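Local structure of Abbfa_003403 (Acinetobacter baumannii, 4ZXH) at residues 51-56 / 384-389; 574-579 / 824-829; 1189-1194 / 1222-1227. The protein is a four-domain nonribosomal peptide synthetase that probably activates an amino acid, carries it on a phosphopantetheine arm, condenses it with a partner and releases the product by its thioesterase. All coordinates share one frame; numbering follows the deposited sequence.

Interaction 1 (51-56 / 384-389); sequences QSLGNK and GQDLTL
Asp386 is met by three residues of 51-56: Ser52, Leu53 and Lys56. Two polar contacts divide its carboxylate. Ser52 OG donates a hydrogen bond to Asp386 OD1, modelled at 2.5 Å, a length not to be pressed at this resolution. The other oxygen faces the lysine, with Lys56 NZ 3.6 Å from Asp386 OD2 in a salt bridge. The Lys56 and Asp386 side chains cross at about a right angle; the lysine chain is extended until a bend at the last torsion (chi4 63°), which turns the ammonium back so that NZ also reaches Ser52 O in a weak hydrogen bond of 3.1 Å. The amine thus links both segments.

Carbon contacts complete the join. Leu53 CD1 rests against Asp386 CB at 3.9 Å, and the apolar pair is Leu53 CD2 with Leu387 CD2 at 4.3 Å.

A backbone bond shapes 51-56: a type II' turn from Leu53 to Lys56, with Lys56 N bonded to Leu53 O, leads into helix 56-67.

In the condensation domain, the contact sits at the end of the neighbouring antiparallel strands 40-49 and 387-391, where Asn50 bonds Asp386 through the backbone; farther along, Leu387 packs on Val47 and Val49, close to the bound phospholipid.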
loop_
_atom_site.group_PDB
_atom_site.type_symbol
_atom_site.label_atom_id
_atom_site.label_comp_id
_atom_site.label_asym_id
_atom_site.label_seq_id
_atom_site.Cartn_x
_atom_site.Cartn_y
_atom_site.Cartn_z
ATOM N N GLN A 51 -12.149 48.352 28.433
ATOM C CA GLN A 51 -10.895 48.644 29.131
ATOM C C GLN A 51 -10.849 48.084 30.560
ATOM O O GLN A 51 -9.763 47.948 31.141
ATOM C CB GLN A 51 -10.628 50.153 29.164
ATOM C CG GLN A 51 -9.136 50.519 28.991
ATOM C CD GLN A 51 -8.540 50.052 27.650
ATOM O OE1 GLN A 51 -7.481 49.414 27.605
ATOM N NE2 GLN A 51 -9.219 50.386 26.555
ATOM N N SER A 52 -12.013 47.738 31.114
ATOM C CA SER A 52 -12.087 47.288 32.504
ATOM C C SER A 52 -11.576 45.849 32.688
ATOM O O SER A 52 -11.481 45.353 33.819
ATOM C CB SER A 52 -13.525 47.419 33.039
ATOM O OG SER A 52 -14.480 46.677 32.284
ATOM N N LEU A 53 -11.241 45.190 31.577
ATOM C CA LEU A 53 -10.674 43.837 31.606
ATOM C C LEU A 53 -9.326 43.845 32.318
ATOM O O LEU A 53 -8.992 42.914 33.056
ATOM C CB LEU A 53 -10.519 43.274 30.187
ATOM C CG LEU A 53 -10.048 41.824 30.032
ATOM C CD1 LEU A 53 -10.895 40.871 30.879
ATOM C CD2 LEU A 53 -10.065 41.387 28.579
ATOM N N GLY A 54 -8.563 44.912 32.100
ATOM C CA GLY A 54 -7.286 45.094 32.767
ATOM C C GLY A 54 -6.336 43.937 32.532
ATOM O O GLY A 54 -6.108 43.526 31.390
ATOM N N ASN A 55 -5.810 43.404 33.633
ATOM C CA ASN A 55 -4.815 42.342 33.613
ATOM C C ASN A 55 -5.437 40.964 33.875
ATOM O O ASN A 55 -4.725 39.971 34.052
ATOM C CB ASN A 55 -3.735 42.631 34.660
ATOM C CG ASN A 55 -2.387 42.039 34.300
ATOM O OD1 ASN A 55 -2.227 41.394 33.265
ATOM N ND2 ASN A 55 -1.410 42.246 35.169
ATOM N N LYS A 56 -6.767 40.904 33.890
ATOM C CA LYS A 56 -7.471 39.670 34.247
ATOM C C LYS A 56 -7.086 38.418 33.432
ATOM O O LYS A 56 -7.096 37.309 33.974
ATOM C CB LYS A 56 -8.983 39.888 34.151
ATOM C CG LYS A 56 -9.557 40.667 35.317
ATOM C CD LYS A 56 -11.067 40.671 35.287
ATOM C CE LYS A 56 -11.607 41.700 36.267
ATOM N NZ LYS A 56 -11.188 43.073 35.878
ATOM N N GLY A 384 -20.342 39.831 28.617
ATOM C CA GLY A 384 -20.022 40.012 30.013
ATOM C C GLY A 384 -19.719 41.468 30.243
ATOM O O GLY A 384 -19.735 42.270 29.316
ATOM N N GLN A 385 -19.464 41.818 31.492
ATOM C CA GLN A 385 -19.102 43.181 31.828
ATOM C C GLN A 385 -17.834 43.610 31.080
ATOM O O GLN A 385 -17.775 44.706 30.524
ATOM C CB GLN A 385 -18.920 43.297 33.338
ATOM C CG GLN A 385 -18.226 44.533 33.806
ATOM C CD GLN A 385 -18.273 44.690 35.318
ATOM O OE1 GLN A 385 -18.573 43.745 36.064
ATOM N NE2 GLN A 385 -17.986 45.897 35.776
ATOM N N ASP A 386 -16.830 42.742 31.035
ATOM C CA ASP A 386 -15.523 43.158 30.519
ATOM C C ASP A 386 -15.270 42.789 29.056
ATOM O O ASP A 386 -14.400 43.378 28.431
ATOM C CB ASP A 386 -14.396 42.569 31.375
ATOM C CG ASP A 386 -14.374 43.128 32.794
ATOM O OD1 ASP A 386 -14.766 44.305 33.004
ATOM O OD2 ASP A 386 -13.953 42.384 33.704
ATOM N N LEU A 387 -16.011 41.818 28.519
ATOM C CA LEU A 387 -15.786 41.347 27.153
ATOM C C LEU A 387 -16.983 40.681 26.508
ATOM O O LEU A 387 -18.025 40.497 27.129
ATOM C CB LEU A 387 -14.601 40.376 27.098
ATOM C CG LEU A 387 -14.479 39.218 28.095
ATOM C CD1 LEU A 387 -15.567 38.252 27.942
ATOM C CD2 LEU A 387 -13.189 38.481 27.778
ATOM N N THR A 388 -16.795 40.280 25.258
ATOM C CA THR A 388 -17.864 39.685 24.469
ATOM C C THR A 388 -17.299 38.589 23.586
ATOM O O THR A 388 -16.320 38.832 22.872
ATOM C CB THR A 388 -18.570 40.750 23.595
ATOM O OG1 THR A 388 -19.188 41.735 24.444
ATOM C CG2 THR A 388 -19.599 40.111 22.688
ATOM N N LEU A 389 -17.895 37.395 23.636
ATOM C CA LEU A 389 -17.456 36.266 22.792
ATOM C C LEU A 389 -18.365 36.089 21.585
ATOM O O LEU A 389 -19.584 36.119 21.723
ATOM C CB LEU A 389 -17.423 34.939 23.567
ATOM C CG LEU A 389 -16.463 34.636 24.721
ATOM C CD1 LEU A 389 -16.501 33.156 24.996
ATOM C CD2 LEU A 389 -15.047 35.065 24.428
#

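Interaction 2 (574-579 / 824-829); sequences IEDAEP and WQRPEL
Ala577 and Trp824 bring the two backbones closest, their CA atoms 7.4 Å apart, where helix 567-577 ends and Glu578, with positive phi, leaves the helical path. This is the AMP-binding fold of the ANL superfamily: the helix belongs to a beta-alpha-beta crossover from strand 557-560 to strand 581-584, and Trp824 lies just ahead of helix 827-833.

The indole reaches across to the helix end. With CG anti to the backbone N (chi1 168°), its pyrrole edge is turned toward the last helical carbonyls, and Trp824 NE1 donates to Asp576 O at 2.8 Å. The acceptor lies almost in the ring plane, but the bond is bent, with an N-H...O angle of 132°. Within its own segment, Gln825 CG lies over the centre of one face of the indole.

Asp576 also carries the ionic part. Its carboxylate and the guanidinium of Arg826 are nearly parallel, 12° apart, yet offset: Asp576 OD1 sits 3.4 Å from Arg826 NH2 and well out of the guanidinium plane. The attraction is therefore one of charges, with no N-H aimed at the oxygen. Each group has a directed partner elsewhere, Asp576 OD2 with Tyr626 OH and Arg826 NH2 with Pro634 O. Tyr626 is near the end of strand 621-627 and Pro634 lies in the connection to strand 635-640, which in ANL enzymes forms the phosphate-binding loop. Beside the indole's NE1, Trp824 CD1 comes within 3.7 Å of Asp576 OD2, carboxylate and ring nearly perpendicular.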
loop_
_atom_site.group_PDB
_atom_site.type_symbol
_atom_site.label_atom_id
_atom_site.label_comp_id
_atom_site.label_asym_id
_atom_site.label_seq_id
_atom_site.Cartn_x
_atom_site.Cartn_y
_atom_site.Cartn_z
ATOM N N ILE A 574 -13.347 -20.675 -40.355
ATOM C CA ILE A 574 -13.899 -21.141 -41.627
ATOM C C ILE A 574 -15.222 -21.832 -41.389
ATOM O O ILE A 574 -16.201 -21.545 -42.065
ATOM C CB ILE A 574 -12.980 -22.151 -42.359
ATOM C CG1 ILE A 574 -11.567 -21.598 -42.611
ATOM C CG2 ILE A 574 -13.629 -22.599 -43.653
ATOM C CD1 ILE A 574 -11.536 -20.400 -43.457
ATOM N N GLU A 575 -15.235 -22.727 -40.397
ATOM C CA GLU A 575 -16.367 -23.604 -40.133
ATOM C C GLU A 575 -17.611 -22.856 -39.644
ATOM O O GLU A 575 -18.742 -23.187 -40.021
ATOM C CB GLU A 575 -15.971 -24.666 -39.112
ATOM C CG GLU A 575 -17.060 -25.703 -38.877
ATOM C CD GLU A 575 -16.587 -26.893 -38.062
ATOM O OE1 GLU A 575 -15.532 -26.787 -37.395
ATOM O OE2 GLU A 575 -17.264 -27.946 -38.107
ATOM N N ASP A 576 -17.397 -21.856 -38.794
ATOM C CA ASP A 576 -18.489 -21.064 -38.244
ATOM C C ASP A 576 -19.023 -20.064 -39.279
ATOM O O ASP A 576 -20.238 -19.851 -39.385
ATOM C CB ASP A 576 -18.014 -20.339 -36.978
ATOM C CG ASP A 576 -19.105 -19.487 -36.323
ATOM O OD1 ASP A 576 -19.999 -20.039 -35.633
ATOM O OD2 ASP A 576 -19.053 -18.250 -36.484
ATOM N N ALA A 577 -18.111 -19.465 -40.046
ATOM C CA ALA A 577 -18.467 -18.387 -40.967
ATOM C C ALA A 577 -19.044 -18.901 -42.284
ATOM O O ALA A 577 -19.735 -18.162 -42.983
ATOM C CB ALA A 577 -17.248 -17.492 -41.238
ATOM N N GLU A 578 -18.769 -20.162 -42.610
ATOM C CA GLU A 578 -19.276 -20.790 -43.832
ATOM C C GLU A 578 -19.124 -19.909 -45.070
ATOM O O GLU A 578 -20.100 -19.657 -45.763
ATOM C CB GLU A 578 -20.742 -21.173 -43.647
ATOM C CG GLU A 578 -20.953 -22.133 -42.486
ATOM C CD GLU A 578 -22.416 -22.371 -42.141
ATOM O OE1 GLU A 578 -23.273 -21.539 -42.511
ATOM O OE2 GLU A 578 -22.702 -23.398 -41.490
ATOM N N PRO A 579 -17.893 -19.449 -45.359
ATOM C CA PRO A 579 -17.687 -18.487 -46.449
ATOM C C PRO A 579 -17.850 -19.090 -47.842
ATOM O O PRO A 579 -17.595 -20.285 -48.060
ATOM C CB PRO A 579 -16.245 -18.019 -46.233
ATOM C CG PRO A 579 -15.572 -19.177 -45.571
ATOM C CD PRO A 579 -16.618 -19.944 -44.807
ATOM N N TRP A 824 -22.832 -13.693 -35.677
ATOM C CA TRP A 824 -23.193 -14.528 -36.814
ATOM C C TRP A 824 -23.766 -15.904 -36.401
ATOM O O TRP A 824 -23.075 -16.751 -35.796
ATOM C CB TRP A 824 -21.988 -14.693 -37.744
ATOM C CG TRP A 824 -22.176 -15.760 -38.771
ATOM C CD1 TRP A 824 -21.492 -16.935 -38.862
ATOM C CD2 TRP A 824 -23.135 -15.767 -39.833
ATOM N NE1 TRP A 824 -21.954 -17.670 -39.930
ATOM C CE2 TRP A 824 -22.958 -16.973 -40.543
ATOM C CE3 TRP A 824 -24.111 -14.864 -40.265
ATOM C CZ2 TRP A 824 -23.729 -17.299 -41.668
ATOM C CZ3 TRP A 824 -24.888 -15.192 -41.375
ATOM C CH2 TRP A 824 -24.691 -16.403 -42.060
ATOM N N GLN A 825 -25.048 -16.091 -36.740
ATOM C CA GLN A 825 -25.828 -17.299 -36.432
ATOM C C GLN A 825 -25.749 -17.741 -34.968
ATOM O O GLN A 825 -25.672 -18.932 -34.646
ATOM C CB GLN A 825 -25.421 -18.419 -37.369
ATOM C CG GLN A 825 -25.862 -18.051 -38.765
ATOM C CD GLN A 825 -25.749 -19.153 -39.786
ATOM O OE1 GLN A 825 -24.781 -19.921 -39.814
ATOM N NE2 GLN A 825 -26.755 -19.235 -40.645
ATOM N N ARG A 826 -25.803 -16.741 -34.095
ATOM C CA ARG A 826 -25.936 -16.945 -32.672
ATOM C C ARG A 826 -27.028 -16.029 -32.128
ATOM O O ARG A 826 -26.746 -15.131 -31.348
ATOM C CB ARG A 826 -24.616 -16.677 -31.966
ATOM C CG ARG A 826 -23.516 -17.674 -32.285
ATOM C CD ARG A 826 -22.373 -17.559 -31.270
ATOM N NE ARG A 826 -21.142 -18.167 -31.761
ATOM C CZ ARG A 826 -20.905 -19.479 -31.782
ATOM N NH1 ARG A 826 -21.827 -20.328 -31.335
ATOM N NH2 ARG A 826 -19.748 -19.946 -32.256
ATOM N N PRO A 827 -28.289 -16.269 -32.526
ATOM C CA PRO A 827 -29.367 -15.329 -32.187
ATOM C C PRO A 827 -29.656 -15.205 -30.689
ATOM O O PRO A 827 -30.099 -14.141 -30.278
ATOM C CB PRO A 827 -30.588 -15.912 -32.925
ATOM C CG PRO A 827 -30.301 -17.376 -33.013
ATOM C CD PRO A 827 -28.800 -17.470 -33.213
ATOM N N GLU A 828 -29.436 -16.255 -29.900
ATOM C CA GLU A 828 -29.768 -16.195 -28.476
ATOM C C GLU A 828 -28.703 -15.395 -27.737
ATOM O O GLU A 828 -29.013 -14.651 -26.795
ATOM C CB GLU A 828 -29.900 -17.601 -27.875
ATOM N N LEU A 829 -27.449 -15.541 -28.168
ATOM C CA LEU A 829 -26.361 -14.761 -27.588
ATOM C C LEU A 829 -26.549 -13.301 -27.965
ATOM O O LEU A 829 -26.372 -12.401 -27.135
ATOM C CB LEU A 829 -24.992 -15.252 -28.065
ATOM C CG LEU A 829 -23.788 -14.519 -27.451
ATOM C CD1 LEU A 829 -23.571 -14.959 -26.012
ATOM C CD2 LEU A 829 -22.513 -14.699 -28.263
#

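Interaction 3 (1189-1194 / 1222-1227); sequences DLAAPY and KAINVL
Val1226 fits between Leu1190, Ala1191 and Tyr1194, and the contact is chiefly apolar. Its CG1 branch lies anti to the carbonyl carbon (chi1 -56°), which directs it to the tyrosine: Val1226 CG1 is 3.8 Å from Tyr1194 CD2, the two side chains meeting at a slant. The other branch, Val1226 CG2, turns to Leu1190 CG at 4.3 Å. Leu1190 also touches Leu1227, CD2 to CD1 at 4.3 Å. At the Ala1191 side, Ile1224 CD1 packs on Ala1191 CB at 3.9 Å.

One polar link joins the two sides through water, which donates to Val1226 O at 2.7 Å and to Tyr1194 OH at 3.2 Å. The same hydroxyl is hydrogen-bonded to Pro974 O.

A Schellman motif places the valine. Asn1225, with positive phi, ends helix 1210-1223: Asn1225 N bonds Lys1222 O at 2.9 Å and Val1226 N bonds Ala1221 O.

The contact joins the ends of helices 1179-1191 and 1210-1223, inserted in the chain between strands 1157-1163 and 1262-1267, consistent with the lid of a thioesterase of the alpha/beta-hydrolase fold. Phe1078 meets the tyrosine ring, helix 1233-1251 covers Leu1227, and Arg975, just ahead of helix 977-990, bonds Asn1225.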
loop_
_atom_site.group_PDB
_atom_site.type_symbol
_atom_site.label_atom_id
_atom_site.label_comp_id
_atom_site.label_asym_id
_atom_site.label_seq_id
_atom_site.Cartn_x
_atom_site.Cartn_y
_atom_site.Cartn_z
ATOM N N ASP A 1189 35.408 -22.163 10.386
ATOM C CA ASP A 1189 34.920 -21.781 11.717
ATOM C C ASP A 1189 33.820 -20.717 11.652
ATOM O O ASP A 1189 33.090 -20.493 12.618
ATOM C CB ASP A 1189 36.076 -21.285 12.601
ATOM C CG ASP A 1189 37.142 -22.359 12.827
ATOM O OD1 ASP A 1189 36.823 -23.542 12.575
ATOM O OD2 ASP A 1189 38.286 -22.034 13.268
ATOM N N LEU A 1190 33.705 -20.067 10.508
ATOM C CA LEU A 1190 32.626 -19.122 10.267
ATOM C C LEU A 1190 31.279 -19.827 10.090
ATOM O O LEU A 1190 30.253 -19.351 10.553
ATOM C CB LEU A 1190 32.951 -18.319 9.018
ATOM C CG LEU A 1190 32.386 -16.938 8.786
ATOM C CD1 LEU A 1190 32.593 -16.083 10.016
ATOM C CD2 LEU A 1190 33.122 -16.360 7.589
ATOM N N ALA A 1191 31.287 -20.965 9.400
ATOM C CA ALA A 1191 30.054 -21.661 9.053
ATOM C C ALA A 1191 29.625 -22.696 10.084
ATOM O O ALA A 1191 28.426 -22.985 10.218
ATOM C CB ALA A 1191 30.201 -22.322 7.708
ATOM N N ALA A 1192 30.596 -23.269 10.793
ATOM C CA ALA A 1192 30.310 -24.350 11.728
ATOM C C ALA A 1192 29.301 -23.959 12.824
ATOM O O ALA A 1192 28.489 -24.787 13.237
ATOM C CB ALA A 1192 31.586 -24.854 12.344
ATOM N N PRO A 1193 29.321 -22.698 13.288
ATOM C CA PRO A 1193 28.328 -22.444 14.326
ATOM C C PRO A 1193 26.909 -22.552 13.845
ATOM O O PRO A 1193 26.058 -22.677 14.724
ATOM C CB PRO A 1193 28.633 -21.015 14.760
ATOM C CG PRO A 1193 30.077 -20.870 14.496
ATOM C CD PRO A 1193 30.283 -21.589 13.195
ATOM N N TYR A 1194 26.673 -22.543 12.523
ATOM C CA TYR A 1194 25.332 -22.696 11.926
ATOM C C TYR A 1194 25.119 -24.113 11.367
ATOM O O TYR A 1194 24.211 -24.356 10.571
ATOM C CB TYR A 1194 25.111 -21.653 10.801
ATOM C CG TYR A 1194 25.309 -20.221 11.240
ATOM C CD1 TYR A 1194 24.236 -19.421 11.609
ATOM C CD2 TYR A 1194 26.580 -19.678 11.331
ATOM C CE1 TYR A 1194 24.432 -18.106 12.054
ATOM C CE2 TYR A 1194 26.785 -18.374 11.777
ATOM C CZ TYR A 1194 25.716 -17.593 12.134
ATOM O OH TYR A 1194 25.944 -16.303 12.566
ATOM N N LYS A 1222 28.775 -15.300 2.272
ATOM C CA LYS A 1222 27.468 -14.763 1.925
ATOM C C LYS A 1222 26.597 -15.786 1.200
ATOM O O LYS A 1222 25.399 -15.905 1.465
ATOM C CB LYS A 1222 27.620 -13.529 1.049
ATOM C CG LYS A 1222 27.947 -12.268 1.800
ATOM C CD LYS A 1222 28.080 -11.140 0.811
ATOM C CE LYS A 1222 28.647 -9.894 1.430
ATOM N NZ LYS A 1222 28.666 -8.841 0.378
ATOM N N ALA A 1223 27.204 -16.516 0.271
ATOM C CA ALA A 1223 26.467 -17.466 -0.557
ATOM C C ALA A 1223 25.766 -18.555 0.260
ATOM O O ALA A 1223 24.832 -19.181 -0.227
ATOM C CB ALA A 1223 27.374 -18.083 -1.537
ATOM N N ILE A 1224 26.218 -18.795 1.490
ATOM C CA ILE A 1224 25.542 -19.777 2.324
ATOM C C ILE A 1224 24.873 -19.128 3.519
ATOM O O ILE A 1224 24.455 -19.828 4.429
ATOM C CB ILE A 1224 26.485 -20.883 2.854
ATOM C CG1 ILE A 1224 27.665 -20.274 3.617
ATOM C CG2 ILE A 1224 26.919 -21.801 1.745
ATOM C CD1 ILE A 1224 28.534 -21.295 4.283
ATOM N N ASN A 1225 24.793 -17.799 3.511
ATOM C CA ASN A 1225 23.999 -17.037 4.483
ATOM C C ASN A 1225 24.535 -17.047 5.916
ATOM O O ASN A 1225 23.751 -17.010 6.854
ATOM C CB ASN A 1225 22.565 -17.564 4.482
ATOM C CG ASN A 1225 21.522 -16.466 4.473
ATOM O OD1 ASN A 1225 21.828 -15.273 4.332
ATOM N ND2 ASN A 1225 20.263 -16.874 4.590
ATOM N N VAL A 1226 25.856 -17.105 6.092
ATOM C CA VAL A 1226 26.452 -16.925 7.419
ATOM C C VAL A 1226 27.075 -15.511 7.624
ATOM O O VAL A 1226 27.641 -15.215 8.697
ATOM C CB VAL A 1226 27.523 -17.988 7.709
ATOM C CG1 VAL A 1226 26.924 -19.365 7.545
ATOM C CG2 VAL A 1226 28.713 -17.807 6.800
ATOM N N LEU A 1227 26.966 -14.668 6.594
ATOM C CA LEU A 1227 27.175 -13.223 6.695
ATOM C C LEU A 1227 26.082 -12.492 5.908
ATOM O O LEU A 1227 25.563 -13.029 4.939
ATOM C CB LEU A 1227 28.555 -12.812 6.169
ATOM C CG LEU A 1227 29.725 -13.165 7.066
ATOM C CD1 LEU A 1227 31.042 -12.721 6.432
ATOM C CD2 LEU A 1227 29.514 -12.522 8.436
HETATM O O HOH W 1 28.474 -14.909 11.243
#

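In the fold
The three contacts come in series along the chain, each closing before the next opens, and each belongs to a different catalytic domain: condensation for interaction 1, adenylation for interaction 2, thioesterase for interaction 3. They share no helix, strand or sheet. Centres lie about 91 Å apart between interactions 1 and 2, about 78 Å between 1 and 3, and about 67 Å between 2 and 3; even the nearest atoms of any pair are about 53 Å or more apart. Interactions 1 and 2 fall on opposite sides of the chain's centre. Each ties its own domain together locally, consistent with a synthetase built from separately folded domains among which a phosphopantetheine-bearing carrier moves.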